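PDB 1PGV: tropomodulin TMD-1 from Caenorhabditis elegans, which probably caps the pointed end of actin filaments, blocking elongation and depolymerization there, and is represented here by its C-terminal domain. Local coordinates for residues Phe75-Thr80 against Arg101-Glu106; Thr111-Ala116 against Asn143-Asp148; Ile128-Ala133 against Leu159-Ile164; Met149-Glu154 against Arg172-Glu177. All blocks are in the same frame, centred on the assembly; numbering follows the deposited sequence. Where two conformers were deposited one is given.

Followed from the N terminus, the chain illustrates how a solenoid is built by pairing neighbours. Interaction 1 closes the first of the four loops, returning through helices 84-87 and 90-96 to pair strand 102-104 with strand 74-76. Interaction 2 opens only afterwards and sets helix 143-155 beside helix 112-121. Interaction 3 crosses it, since strand 130-132 leaves before helix 143-155 and finds its partner, strand 161-163, after it. Interaction 4 crosses interaction 3 in turn but follows interaction 2 in series, adding helix 169-190 to the helical layer. Interactions 1 and 3 share the sheet, while Met149 reaches from helix 143-155 to both Leu115 and Ile164.

Interaction 1 (Phe75-Thr80 against Arg101-Glu106); sequences FSLANT and RVLNVE
The backbone N of Leu77 meets the carbonyl O of Asn104 at 2.7 Å in a nearly straight bond (173° at the hydrogen), one rung between neighbouring strands of the parallel sheet in a leucine-rich repeat fold. A step earlier, Phe75 O accepts from Asn104 N in its carbonyl plane, and Phe75 N gives to Val102 O. Beyond the strands the pairing continues, with Asn79 N bonded to Glu106 O at 3.0 Å.

Side chains sort by sheet face. Phe75 and Leu103 lie side by side toward helix 90-96, and CD1 of Leu103 comes within 4.2 Å of Phe75 CB. Leu77 folds back so that its CD1 sits 3.7 Å above the centre of the Phe75 ring, while the same methyl touches CG1 of Val105. Farther along, Asn108 grips Leu77 O and Thr80 N with its amide, as in the asparagine ladders of such repeats.

On the other face stand Ser76 and Asn104. Ser76 OG is bonded to Asn49. Asn104, with CG anti to its own N (chi1 -177°), makes an Asx turn: OD1 accepts from Glu106 N at 3.0 Å. Its ND2 reaches Glu106 OE2, from above the carboxylate plane, and together these two bonds are likely to limit the amide's rotation. Against this amide lies the methyl of Ala78, whose CB is 3.7 Å from both Asn104 ND2 and Glu106 CG.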
loop_
_atom_site.group_PDB
_atom_site.type_symbol
_atom_site.label_atom_id
_atom_site.label_comp_id
_atom_site.label_asym_id
_atom_site.label_seq_id
_atom_site.Cartn_x
_atom_site.Cartn_y
_atom_site.Cartn_z
ATOM N N PHE A 75 5.199 -1.347 -5.832
ATOM C CA PHE A 75 4.957 -2.762 -5.594
ATOM C C PHE A 75 3.475 -3.001 -5.836
ATOM O O PHE A 75 2.626 -2.476 -5.117
ATOM C CB PHE A 75 5.354 -3.119 -4.157
ATOM C CG PHE A 75 5.352 -4.598 -3.869
ATOM C CD1 PHE A 75 5.478 -5.526 -4.899
ATOM C CD2 PHE A 75 5.263 -5.062 -2.560
ATOM C CE1 PHE A 75 5.518 -6.896 -4.629
ATOM C CE2 PHE A 75 5.303 -6.430 -2.279
ATOM C CZ PHE A 75 5.431 -7.345 -3.316
ATOM N N SER A 76 3.162 -3.771 -6.875
ATOM C CA SER A 76 1.771 -4.033 -7.215
ATOM C C SER A 76 1.460 -5.524 -7.227
ATOM O O SER A 76 2.155 -6.312 -7.874
ATOM C CB SER A 76 1.446 -3.426 -8.582
ATOM O OG SER A 76 0.050 -3.422 -8.822
ATOM N N LEU A 77 0.412 -5.898 -6.497
ATOM C CA LEU A 77 -0.023 -7.289 -6.403
ATOM C C LEU A 77 -1.527 -7.345 -6.618
ATOM O O LEU A 77 -2.229 -8.114 -5.955
ATOM C CB LEU A 77 0.287 -7.870 -5.020
ATOM C CG LEU A 77 1.633 -7.613 -4.350
ATOM C CD1 LEU A 77 1.676 -6.185 -3.819
ATOM C CD2 LEU A 77 1.817 -8.603 -3.201
ATOM N N ALA A 78 -2.024 -6.523 -7.533
ATOM C CA ALA A 78 -3.449 -6.485 -7.820
ATOM C C ALA A 78 -3.912 -7.781 -8.469
ATOM O O ALA A 78 -3.201 -8.375 -9.278
ATOM C CB ALA A 78 -3.773 -5.307 -8.735
ATOM N N ASN A 79 -5.109 -8.218 -8.099
ATOM C CA ASN A 79 -5.686 -9.428 -8.660
ATOM C C ASN A 79 -4.727 -10.618 -8.672
ATOM O O ASN A 79 -4.453 -11.197 -9.724
ATOM C CB ASN A 79 -6.182 -9.138 -10.077
ATOM C CG ASN A 79 -7.022 -10.259 -10.644
ATOM O OD1 ASN A 79 -7.935 -10.762 -9.983
ATOM N ND2 ASN A 79 -6.731 -10.649 -11.881
ATOM N N THR A 80 -4.209 -10.970 -7.498
ATOM C CA THR A 80 -3.308 -12.109 -7.364
ATOM C C THR A 80 -3.951 -13.132 -6.429
ATOM O O THR A 80 -3.302 -14.076 -5.986
ATOM C CB THR A 80 -1.947 -11.699 -6.774
ATOM O OG1 THR A 80 -2.152 -10.954 -5.569
ATOM C CG2 THR A 80 -1.167 -10.847 -7.773
ATOM N N ARG A 101 6.678 4.101 -2.811
ATOM C CA ARG A 101 5.780 5.195 -3.157
ATOM C C ARG A 101 4.380 4.762 -3.553
ATOM O O ARG A 101 3.409 5.476 -3.313
ATOM C CB ARG A 101 6.382 5.995 -4.317
ATOM C CG ARG A 101 7.757 6.551 -4.028
ATOM C CD ARG A 101 7.657 7.966 -3.522
ATOM N NE ARG A 101 6.986 8.811 -4.507
ATOM C CZ ARG A 101 6.715 10.098 -4.329
ATOM N NH1 ARG A 101 7.060 10.699 -3.198
ATOM N NH2 ARG A 101 6.090 10.780 -5.279
ATOM N N VAL A 102 4.279 3.601 -4.184
ATOM C CA VAL A 102 2.993 3.102 -4.638
ATOM C C VAL A 102 2.814 1.648 -4.221
ATOM O O VAL A 102 3.693 0.820 -4.440
ATOM C CB VAL A 102 2.883 3.206 -6.180
ATOM C CG1 VAL A 102 1.577 2.596 -6.667
ATOM C CG2 VAL A 102 2.970 4.669 -6.602
ATOM N N LEU A 103 1.682 1.358 -3.588
ATOM C CA LEU A 103 1.374 0.000 -3.158
ATOM C C LEU A 103 -0.018 -0.305 -3.670
ATOM O O LEU A 103 -0.970 0.410 -3.356
ATOM C CB LEU A 103 1.406 -0.110 -1.631
ATOM C CG LEU A 103 1.079 -1.508 -1.093
ATOM C CD1 LEU A 103 2.095 -2.506 -1.622
ATOM C CD2 LEU A 103 1.083 -1.484 0.438
ATOM N N ASN A 104 -0.135 -1.357 -4.473
ATOM C CA ASN A 104 -1.420 -1.739 -5.044
ATOM C C ASN A 104 -1.795 -3.174 -4.676
ATOM O O ASN A 104 -1.128 -4.121 -5.089
ATOM C CB ASN A 104 -1.363 -1.599 -6.567
ATOM C CG ASN A 104 -2.684 -1.913 -7.235
ATOM O OD1 ASN A 104 -3.668 -2.268 -6.573
ATOM N ND2 ASN A 104 -2.721 -1.778 -8.557
ATOM N N VAL A 105 -2.860 -3.324 -3.892
ATOM C CA VAL A 105 -3.334 -4.646 -3.480
ATOM C C VAL A 105 -4.827 -4.787 -3.766
ATOM O O VAL A 105 -5.539 -5.525 -3.075
ATOM C CB VAL A 105 -3.103 -4.890 -1.966
ATOM C CG1 VAL A 105 -1.624 -4.864 -1.651
ATOM C CG2 VAL A 105 -3.844 -3.841 -1.149
ATOM N N GLU A 106 -5.303 -4.086 -4.791
ATOM C CA GLU A 106 -6.720 -4.130 -5.133
ATOM C C GLU A 106 -7.169 -5.469 -5.725
ATOM O O GLU A 106 -6.351 -6.286 -6.147
ATOM C CB GLU A 106 -7.055 -3.005 -6.119
ATOM C CG GLU A 106 -6.622 -3.282 -7.551
ATOM C CD GLU A 106 -6.801 -2.079 -8.469
ATOM O OE1 GLU A 106 -7.835 -1.389 -8.360
ATOM O OE2 GLU A 106 -5.909 -1.836 -9.310
#

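Interaction 2 (Thr111-Ala116 against Asn143-Asp148); sequences TPELLA and NQVEMD
Val145 faces Pro112 and Ala116 across two helices whose local axes, over 112-116 and 143-148, run 13° apart and approach to 9.5 Å. Its CB forks toward helix 112-121. The CG1 branch, anti to the backbone N (chi1 167°), ends 3.5 Å from Pro112 O and 4.0 Å from Ala116 CB. CG2, the other branch, packs on Pro112 CB at 3.8 Å and meets OE2 of Glu113, whose chain bends at chi2 and crosses the valine at about a right angle. Replacing Val145 with an alanine would probably open a gap between the first turns of the two helices, with Pro112 CB and Ala116 CB losing their apolar partners.

One turn on, Asp148 lays OD2 3.8 Å from Ala116 CB. Its OD1 is better supplied: it forms a salt bridge with Arg120, and a water donates to it at 2.8 Å from OD1 while also donating to Ala116 O. Such side-by-side helices make up the outer layer of a leucine-rich repeat solenoid, and Thr111 caps the first of them, OG1 accepting from Leu114 N. With no direct hydrogen bond, the segments meet by van der Waals packing of methyls, proline ring and carboxylate oxygens, and a water adds a polar link.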
loop_
_atom_site.group_PDB
_atom_site.type_symbol
_atom_site.label_atom_id
_atom_site.label_comp_id
_atom_site.label_asym_id
_atom_site.label_seq_id
_atom_site.Cartn_x
_atom_site.Cartn_y
_atom_site.Cartn_z
ATOM N N THR A 111 -9.190 -8.421 4.110
ATOM C CA THR A 111 -10.267 -7.976 4.988
ATOM C C THR A 111 -10.146 -6.504 5.358
ATOM O O THR A 111 -9.051 -5.944 5.358
ATOM C CB THR A 111 -10.285 -8.773 6.304
ATOM O OG1 THR A 111 -9.116 -8.455 7.068
ATOM C CG2 THR A 111 -10.310 -10.264 6.020
ATOM N N PRO A 112 -11.278 -5.862 5.689
ATOM C CA PRO A 112 -11.278 -4.447 6.068
ATOM C C PRO A 112 -10.319 -4.182 7.222
ATOM O O PRO A 112 -9.642 -3.153 7.261
ATOM C CB PRO A 112 -12.732 -4.198 6.461
ATOM C CG PRO A 112 -13.478 -5.103 5.537
ATOM C CD PRO A 112 -12.656 -6.378 5.596
ATOM N N GLU A 113 -10.261 -5.122 8.164
ATOM C CA GLU A 113 -9.392 -4.983 9.325
ATOM C C GLU A 113 -7.920 -4.945 8.935
ATOM O O GLU A 113 -7.148 -4.154 9.473
ATOM C CB GLU A 113 -9.618 -6.141 10.306
ATOM C CG GLU A 113 -11.024 -6.219 10.894
ATOM C CD GLU A 113 -12.099 -6.397 9.837
ATOM O OE1 GLU A 113 -11.947 -7.274 8.960
ATOM O OE2 GLU A 113 -13.105 -5.662 9.890
ATOM N N LEU A 114 -7.522 -5.809 8.008
ATOM C CA LEU A 114 -6.127 -5.826 7.591
ATOM C C LEU A 114 -5.801 -4.538 6.837
ATOM O O LEU A 114 -4.744 -3.944 7.049
ATOM C CB LEU A 114 -5.832 -7.037 6.707
ATOM C CG LEU A 114 -4.376 -7.125 6.234
ATOM C CD1 LEU A 114 -3.430 -7.027 7.421
ATOM C CD2 LEU A 114 -4.163 -8.425 5.482
ATOM N N LEU A 115 -6.713 -4.108 5.972
ATOM C CA LEU A 115 -6.512 -2.876 5.208
ATOM C C LEU A 115 -6.323 -1.695 6.152
ATOM O O LEU A 115 -5.492 -0.823 5.909
ATOM C CB LEU A 115 -7.696 -2.616 4.278
ATOM C CG LEU A 115 -7.840 -3.615 3.125
ATOM C CD1 LEU A 115 -8.994 -3.192 2.222
ATOM C CD2 LEU A 115 -6.528 -3.676 2.334
ATOM N N ALA A 116 -7.098 -1.667 7.235
ATOM C CA ALA A 116 -6.969 -0.594 8.205
ATOM C C ALA A 116 -5.572 -0.627 8.817
ATOM O O ALA A 116 -4.953 0.414 9.027
ATOM C CB ALA A 116 -8.037 -0.736 9.307
ATOM N N ASN A 143 -18.190 0.613 10.028
ATOM C CA ASN A 143 -17.906 1.864 10.708
ATOM C C ASN A 143 -16.556 1.964 11.410
ATOM O O ASN A 143 -15.838 2.949 11.237
ATOM C CB ASN A 143 -19.014 2.178 11.717
ATOM C CG ASN A 143 -18.886 3.567 12.299
ATOM O OD1 ASN A 143 -18.910 4.563 11.569
ATOM N ND2 ASN A 143 -18.743 3.648 13.617
ATOM N N GLN A 144 -16.201 0.961 12.203
ATOM C CA GLN A 144 -14.942 1.027 12.922
ATOM C C GLN A 144 -13.735 1.157 12.000
ATOM O O GLN A 144 -12.824 1.945 12.271
ATOM C CB GLN A 144 -14.793 -0.186 13.834
ATOM C CG GLN A 144 -15.852 -0.233 14.927
ATOM C CD GLN A 144 -15.515 -1.198 16.047
ATOM O OE1 GLN A 144 -16.272 -1.335 17.006
ATOM N NE2 GLN A 144 -14.372 -1.865 15.935
ATOM N N VAL A 145 -13.737 0.404 10.910
ATOM C CA VAL A 145 -12.628 0.458 9.970
ATOM C C VAL A 145 -12.563 1.827 9.289
ATOM O O VAL A 145 -11.489 2.416 9.178
ATOM C CB VAL A 145 -12.740 -0.653 8.910
ATOM C CG1 VAL A 145 -11.759 -0.383 7.763
ATOM C CG2 VAL A 145 -12.420 -2.006 9.551
ATOM N N GLU A 146 -13.704 2.341 8.845
ATOM C CA GLU A 146 -13.712 3.647 8.191
ATOM C C GLU A 146 -13.220 4.759 9.116
ATOM O O GLU A 146 -12.494 5.661 8.686
ATOM C CB GLU A 146 -15.112 3.963 7.662
ATOM C CG GLU A 146 -15.514 3.066 6.499
ATOM C CD GLU A 146 -16.590 3.682 5.631
ATOM O OE1 GLU A 146 -16.802 4.904 5.741
ATOM O OE2 GLU A 146 -17.206 2.954 4.830
ATOM N N MET A 147 -13.589 4.691 10.395
ATOM C CA MET A 147 -13.156 5.703 11.353
ATOM C C MET A 147 -11.649 5.604 11.589
ATOM O O MET A 147 -10.969 6.616 11.769
ATOM C CB MET A 147 -13.917 5.534 12.669
ATOM C CG MET A 147 -15.420 5.564 12.471
ATOM S SD MET A 147 -16.024 7.144 11.848
ATOM C CE MET A 147 -17.734 7.099 12.395
ATOM N N ASP A 148 -11.138 4.379 11.576
ATOM C CA ASP A 148 -9.715 4.119 11.768
ATOM C C ASP A 148 -8.969 4.755 10.587
ATOM O O ASP A 148 -8.068 5.584 10.762
ATOM C CB ASP A 148 -9.474 2.607 11.760
ATOM C CG ASP A 148 -8.023 2.229 11.998
ATOM O OD1 ASP A 148 -7.109 2.991 11.593
ATOM O OD2 ASP A 148 -7.787 1.145 12.576
HETATM O O HOH W 1 -6.204 2.888 8.955
#

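Interaction 3 (Ile128-Ala133 against Leu159-Ile164); sequences IVEFKA and LLRVGI
Val129 O is gripped by two amides of the neighbouring segment, Leu160 N at 2.8 Å and Arg161 N at 3.0 Å, the latter arriving nearly along the C=O axis. From there the backbone rungs alternate. Phe131 N donates to Arg161 O, Phe131 O accepts from Gly163 N at 2.7 Å, and Ala133 N gives to Gly163 O at 2.9 Å. Strand 130-132 and strand 161-163 are the two parallel arms of a beta-alpha-beta unit whose crossover is helix 143-155, and strand 161-163 is the last of the sheet. Glu130 and Lys132 direct their backbone bonds the other way, to Arg101, Leu103 and Val105. Leu159, just before the outer strand, is satisfied by side chains: Asn156 takes its N-H and Asn182 donates to its O.

On the face carrying Glu130 and Arg161, Glu130 OE1 receives Arg161 NE at 2.6 Å and 175°. The oxygen is approached on its anti side, while it lies in the guanidinium plane, and the two flat groups stand 83° apart. Arg161 is brought there by a bend at chi3 (-71°). Were Glu130 an alanine, the guanidinium would probably lose this counter-charge and be able to turn. On the reverse face, Leu159 CD2 lies 3.9 Å from Ile128 CG2.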
loop_
_atom_site.group_PDB
_atom_site.type_symbol
_atom_site.label_atom_id
_atom_site.label_comp_id
_atom_site.label_asym_id
_atom_site.label_seq_id
_atom_site.Cartn_x
_atom_site.Cartn_y
_atom_site.Cartn_z
ATOM N N ILE A 128 4.889 6.176 1.225
ATOM C CA ILE A 128 3.823 5.924 0.263
ATOM C C ILE A 128 2.943 7.125 -0.079
ATOM O O ILE A 128 2.478 7.838 0.815
ATOM C CB ILE A 128 2.905 4.766 0.756
ATOM C CG1 ILE A 128 3.721 3.475 0.864
ATOM C CG2 ILE A 128 1.727 4.594 -0.187
ATOM C CD1 ILE A 128 2.948 2.281 1.442
ATOM N N VAL A 129 2.712 7.339 -1.378
ATOM C CA VAL A 129 1.859 8.435 -1.838
ATOM C C VAL A 129 0.600 7.908 -2.516
ATOM O O VAL A 129 -0.383 8.632 -2.672
ATOM C CB VAL A 129 2.601 9.378 -2.821
ATOM C CG1 VAL A 129 3.847 9.926 -2.154
ATOM C CG2 VAL A 129 2.939 8.642 -4.106
ATOM N N GLU A 130 0.632 6.642 -2.923
ATOM C CA GLU A 130 -0.524 6.025 -3.552
ATOM C C GLU A 130 -0.752 4.638 -2.956
ATOM O O GLU A 130 0.108 3.768 -3.047
ATOM C CB GLU A 130 -0.322 5.906 -5.062
ATOM C CG GLU A 130 -1.496 5.261 -5.781
ATOM C CD GLU A 130 -1.328 5.285 -7.287
ATOM O OE1 GLU A 130 -1.224 6.394 -7.851
ATOM O OE2 GLU A 130 -1.298 4.199 -7.905
ATOM N N PHE A 131 -1.923 4.450 -2.353
ATOM C CA PHE A 131 -2.293 3.176 -1.733
ATOM C C PHE A 131 -3.636 2.768 -2.334
ATOM O O PHE A 131 -4.647 3.405 -2.073
ATOM C CB PHE A 131 -2.408 3.360 -0.210
ATOM C CG PHE A 131 -2.802 2.111 0.531
ATOM C CD1 PHE A 131 -4.134 1.732 0.625
ATOM C CD2 PHE A 131 -1.831 1.305 1.123
ATOM C CE1 PHE A 131 -4.500 0.563 1.301
ATOM C CE2 PHE A 131 -2.186 0.135 1.800
ATOM C CZ PHE A 131 -3.527 -0.235 1.887
ATOM N N LYS A 132 -3.643 1.726 -3.156
ATOM C CA LYS A 132 -4.881 1.289 -3.787
ATOM C C LYS A 132 -5.256 -0.085 -3.260
ATOM O O LYS A 132 -4.429 -0.990 -3.234
ATOM C CB LYS A 132 -4.717 1.232 -5.309
ATOM C CG LYS A 132 -6.037 1.392 -6.080
ATOM C CD LYS A 132 -7.116 0.417 -5.626
ATOM C CE LYS A 132 -8.422 0.648 -6.362
ATOM N NZ LYS A 132 -8.955 2.031 -6.185
ATOM N N ALA A 133 -6.511 -0.238 -2.856
ATOM C CA ALA A 133 -6.969 -1.509 -2.311
ATOM C C ALA A 133 -8.464 -1.725 -2.493
ATOM O O ALA A 133 -9.074 -2.498 -1.750
ATOM C CB ALA A 133 -6.617 -1.576 -0.836
ATOM N N LEU A 159 0.363 10.821 1.593
ATOM C CA LEU A 159 -0.667 10.246 0.735
ATOM C C LEU A 159 -1.386 11.235 -0.176
ATOM O O LEU A 159 -1.934 12.239 0.284
ATOM C CB LEU A 159 -1.722 9.514 1.581
ATOM C CG LEU A 159 -1.230 8.248 2.279
ATOM C CD1 LEU A 159 -2.327 7.726 3.209
ATOM C CD2 LEU A 159 -0.876 7.188 1.240
ATOM N N LEU A 160 -1.399 10.920 -1.470
ATOM C CA LEU A 160 -2.066 11.748 -2.466
ATOM C C LEU A 160 -3.259 11.012 -3.054
ATOM O O LEU A 160 -4.240 11.631 -3.457
ATOM C CB LEU A 160 -1.083 12.122 -3.584
ATOM C CG LEU A 160 0.131 12.920 -3.112
ATOM C CD1 LEU A 160 1.085 13.143 -4.292
ATOM C CD2 LEU A 160 -0.326 14.254 -2.527
ATOM N N ARG A 161 -3.174 9.683 -3.099
ATOM C CA ARG A 161 -4.256 8.871 -3.647
ATOM C C ARG A 161 -4.517 7.641 -2.784
ATOM O O ARG A 161 -3.598 6.889 -2.467
ATOM C CB ARG A 161 -3.922 8.431 -5.078
ATOM C CG ARG A 161 -3.985 9.564 -6.105
ATOM C CD ARG A 161 -3.527 9.104 -7.489
ATOM N NE ARG A 161 -2.085 8.868 -7.547
ATOM C CZ ARG A 161 -1.164 9.815 -7.383
ATOM N NH1 ARG A 161 -1.531 11.069 -7.155
ATOM N NH2 ARG A 161 0.125 9.509 -7.439
ATOM N N VAL A 162 -5.777 7.455 -2.401
ATOM C CA VAL A 162 -6.167 6.312 -1.586
ATOM C C VAL A 162 -7.341 5.634 -2.277
ATOM O O VAL A 162 -8.447 6.181 -2.344
ATOM C CB VAL A 162 -6.576 6.751 -0.164
ATOM C CG1 VAL A 162 -7.116 5.548 0.630
ATOM C CG2 VAL A 162 -5.373 7.343 0.551
ATOM N N GLY A 163 -7.075 4.449 -2.816
ATOM C CA GLY A 163 -8.093 3.701 -3.525
ATOM C C GLY A 163 -8.924 2.861 -2.580
ATOM O O GLY A 163 -8.739 1.647 -2.485
ATOM N N ILE A 164 -9.834 3.531 -1.886
ATOM C CA ILE A 164 -10.738 2.897 -0.928
ATOM C C ILE A 164 -12.077 3.604 -1.029
ATOM O O ILE A 164 -12.128 4.832 -1.133
ATOM C CB ILE A 164 -10.217 3.044 0.509
ATOM C CG1 ILE A 164 -8.946 2.215 0.675
ATOM C CG2 ILE A 164 -11.309 2.640 1.510
ATOM C CD1 ILE A 164 -8.362 2.246 2.065
#

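Interaction 4 (Met149-Glu154 against Arg172-Glu177); sequences MMMAIE and RHRVSE
Near Met150 and Val175, whose CA atoms are 5.7 Å apart, helices 143-155 and 169-190 run nearly parallel, their local axes 8.9 Å apart and inclined by 17°. This is the last helix-to-helix packing on the outer side of the leucine-rich repeat fold, and it joins the closing helix of the domain to its neighbour.

The inner part of the contact is apolar. The Ile153 side chain crosses Val175 obliquely, its CD1 touching CG2 at 3.8 Å, and the same CG2 rests against the CB of Met150. Val162 of strand 161-163 packs against Ile153, and Phe166 flanks Val175.

Outward, Arg174 makes the largest share of the contact. It takes Glu154 side-on with two nitrogens: NE gives to OE1 and NH2 to OE2, each pair 2.8 Å apart. OE2 uses its syn lone pair, and OE1 is met on the syn side but somewhat out of plane. The carboxylate and guanidinium are 27° from coplanar. NH1 has a salt bridge of its own with Glu170, so two carboxylates hold the guanidinium and are likely to restrict its rotation.

Two methionines complete the setting. Met151, bent at chi2 and chi3, brings SD over one face of the guanidinium, 3.5 Å above its plane and offset toward the rim. Met150 CG takes the crowded position (chi1 67°), and the extended chain beyond it puts CE 3.7 Å from Arg174 NH1. Between the helices a water donates both to Glu154 OE1 and, at 2.7 Å, to Arg174 O.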
loop_
_atom_site.group_PDB
_atom_site.type_symbol
_atom_site.label_atom_id
_atom_site.label_comp_id
_atom_site.label_asym_id
_atom_site.label_seq_id
_atom_site.Cartn_x
_atom_site.Cartn_y
_atom_site.Cartn_z
ATOM N N MET A 149 -9.373 4.353 9.388
ATOM C CA MET A 149 -8.757 4.832 8.147
ATOM C C MET A 149 -8.781 6.342 7.963
ATOM O O MET A 149 -7.775 6.945 7.551
ATOM C CB MET A 149 -9.439 4.187 6.946
ATOM C CG MET A 149 -9.228 2.694 6.831
ATOM S SD MET A 149 -9.941 2.076 5.312
ATOM C CE MET A 149 -9.052 0.526 5.154
ATOM N N MET A 150 -9.922 6.967 8.241
ATOM C CA MET A 150 -10.008 8.409 8.060
ATOM C C MET A 150 -9.064 9.157 8.984
ATOM O O MET A 150 -8.494 10.176 8.595
ATOM C CB MET A 150 -11.445 8.907 8.245
ATOM C CG MET A 150 -12.007 8.786 9.645
ATOM S SD MET A 150 -13.627 9.599 9.722
ATOM C CE MET A 150 -13.638 10.133 11.447
ATOM N N MET A 151 -8.876 8.658 10.204
ATOM C CA MET A 151 -7.971 9.326 11.127
ATOM C C MET A 151 -6.512 9.079 10.756
ATOM O O MET A 151 -5.668 9.972 10.895
ATOM C CB MET A 151 -8.227 8.866 12.564
ATOM C CG MET A 151 -9.619 9.240 13.069
ATOM S SD MET A 151 -10.034 10.977 12.754
ATOM C CE MET A 151 -9.080 11.777 14.005
ATOM N N ALA A 152 -6.214 7.869 10.290
ATOM C CA ALA A 152 -4.855 7.512 9.893
ATOM C C ALA A 152 -4.435 8.356 8.697
ATOM O O ALA A 152 -3.321 8.883 8.651
ATOM C CB ALA A 152 -4.782 6.042 9.521
ATOM N N ILE A 153 -5.336 8.465 7.731
ATOM C CA ILE A 153 -5.073 9.240 6.521
ATOM C C ILE A 153 -4.902 10.722 6.849
ATOM O O ILE A 153 -4.004 11.390 6.331
ATOM C CB ILE A 153 -6.220 9.058 5.511
ATOM C CG1 ILE A 153 -6.227 7.614 4.998
ATOM C CG2 ILE A 153 -6.067 10.045 4.357
ATOM C CD1 ILE A 153 -7.450 7.245 4.170
ATOM N N GLU A 154 -5.764 11.237 7.718
ATOM C CA GLU A 154 -5.701 12.637 8.096
ATOM C C GLU A 154 -4.354 12.981 8.726
ATOM O O GLU A 154 -3.877 14.108 8.605
ATOM C CB GLU A 154 -6.854 12.953 9.054
ATOM C CG GLU A 154 -7.070 14.412 9.341
ATOM C CD GLU A 154 -8.368 14.655 10.088
ATOM O OE1 GLU A 154 -9.429 14.765 9.435
ATOM O OE2 GLU A 154 -8.317 14.718 11.332
ATOM N N ARG A 172 -15.373 10.249 4.013
ATOM C CA ARG A 172 -15.166 10.731 2.646
ATOM C C ARG A 172 -14.651 12.172 2.645
ATOM O O ARG A 172 -13.668 12.493 1.969
ATOM C CB ARG A 172 -16.474 10.639 1.855
ATOM C CG ARG A 172 -17.008 9.219 1.725
ATOM C CD ARG A 172 -18.291 9.160 0.909
ATOM N NE ARG A 172 -18.085 9.638 -0.453
ATOM C CZ ARG A 172 -18.991 9.553 -1.419
ATOM N NH1 ARG A 172 -20.176 9.003 -1.173
ATOM N NH2 ARG A 172 -18.717 10.024 -2.628
ATOM N N HIS A 173 -15.314 13.032 3.417
ATOM C CA HIS A 173 -14.938 14.438 3.520
ATOM C C HIS A 173 -13.551 14.646 4.129
ATOM O O HIS A 173 -12.722 15.369 3.568
ATOM C CB HIS A 173 -15.974 15.199 4.354
ATOM C CG HIS A 173 -15.591 16.616 4.653
ATOM N ND1 HIS A 173 -15.503 17.589 3.679
ATOM C CD2 HIS A 173 -15.266 17.224 5.819
ATOM C CE1 HIS A 173 -15.143 18.733 4.232
ATOM N NE2 HIS A 173 -14.991 18.539 5.530
ATOM N N ARG A 174 -13.293 14.021 5.273
ATOM C CA ARG A 174 -12.000 14.186 5.921
ATOM C C ARG A 174 -10.857 13.610 5.087
ATOM O O ARG A 174 -9.756 14.163 5.058
ATOM C CB ARG A 174 -12.034 13.572 7.322
ATOM C CG ARG A 174 -13.073 14.247 8.209
ATOM C CD ARG A 174 -13.123 13.687 9.619
ATOM N NE ARG A 174 -11.972 14.075 10.423
ATOM C CZ ARG A 174 -11.962 14.062 11.751
ATOM N NH1 ARG A 174 -13.045 13.683 12.418
ATOM N NH2 ARG A 174 -10.872 14.422 12.412
ATOM N N VAL A 175 -11.118 12.508 4.393
ATOM C CA VAL A 175 -10.097 11.898 3.556
ATOM C C VAL A 175 -9.809 12.809 2.360
ATOM O O VAL A 175 -8.650 13.119 2.080
ATOM C CB VAL A 175 -10.539 10.502 3.081
ATOM C CG1 VAL A 175 -9.641 10.006 1.957
ATOM C CG2 VAL A 175 -10.453 9.529 4.258
ATOM N N SER A 176 -10.857 13.247 1.674
ATOM C CA SER A 176 -10.684 14.137 0.525
ATOM C C SER A 176 -9.905 15.391 0.929
ATOM O O SER A 176 -8.970 15.802 0.237
ATOM C CB SER A 176 -12.044 14.530 -0.051
ATOM O OG SER A 176 -12.806 15.256 0.897
ATOM N N GLU A 177 -10.283 16.001 2.048
ATOM C CA GLU A 177 -9.593 17.200 2.518
ATOM C C GLU A 177 -8.117 16.948 2.800
ATOM O O GLU A 177 -7.255 17.760 2.444
ATOM C CB GLU A 177 -10.264 17.740 3.782
ATOM C CG GLU A 177 -11.610 18.372 3.516
ATOM C CD GLU A 177 -11.495 19.571 2.603
ATOM O OE1 GLU A 177 -10.788 20.529 2.981
ATOM O OE2 GLU A 177 -12.102 19.556 1.511
HETATM O O HOH W 2 -9.216 16.050 6.961
#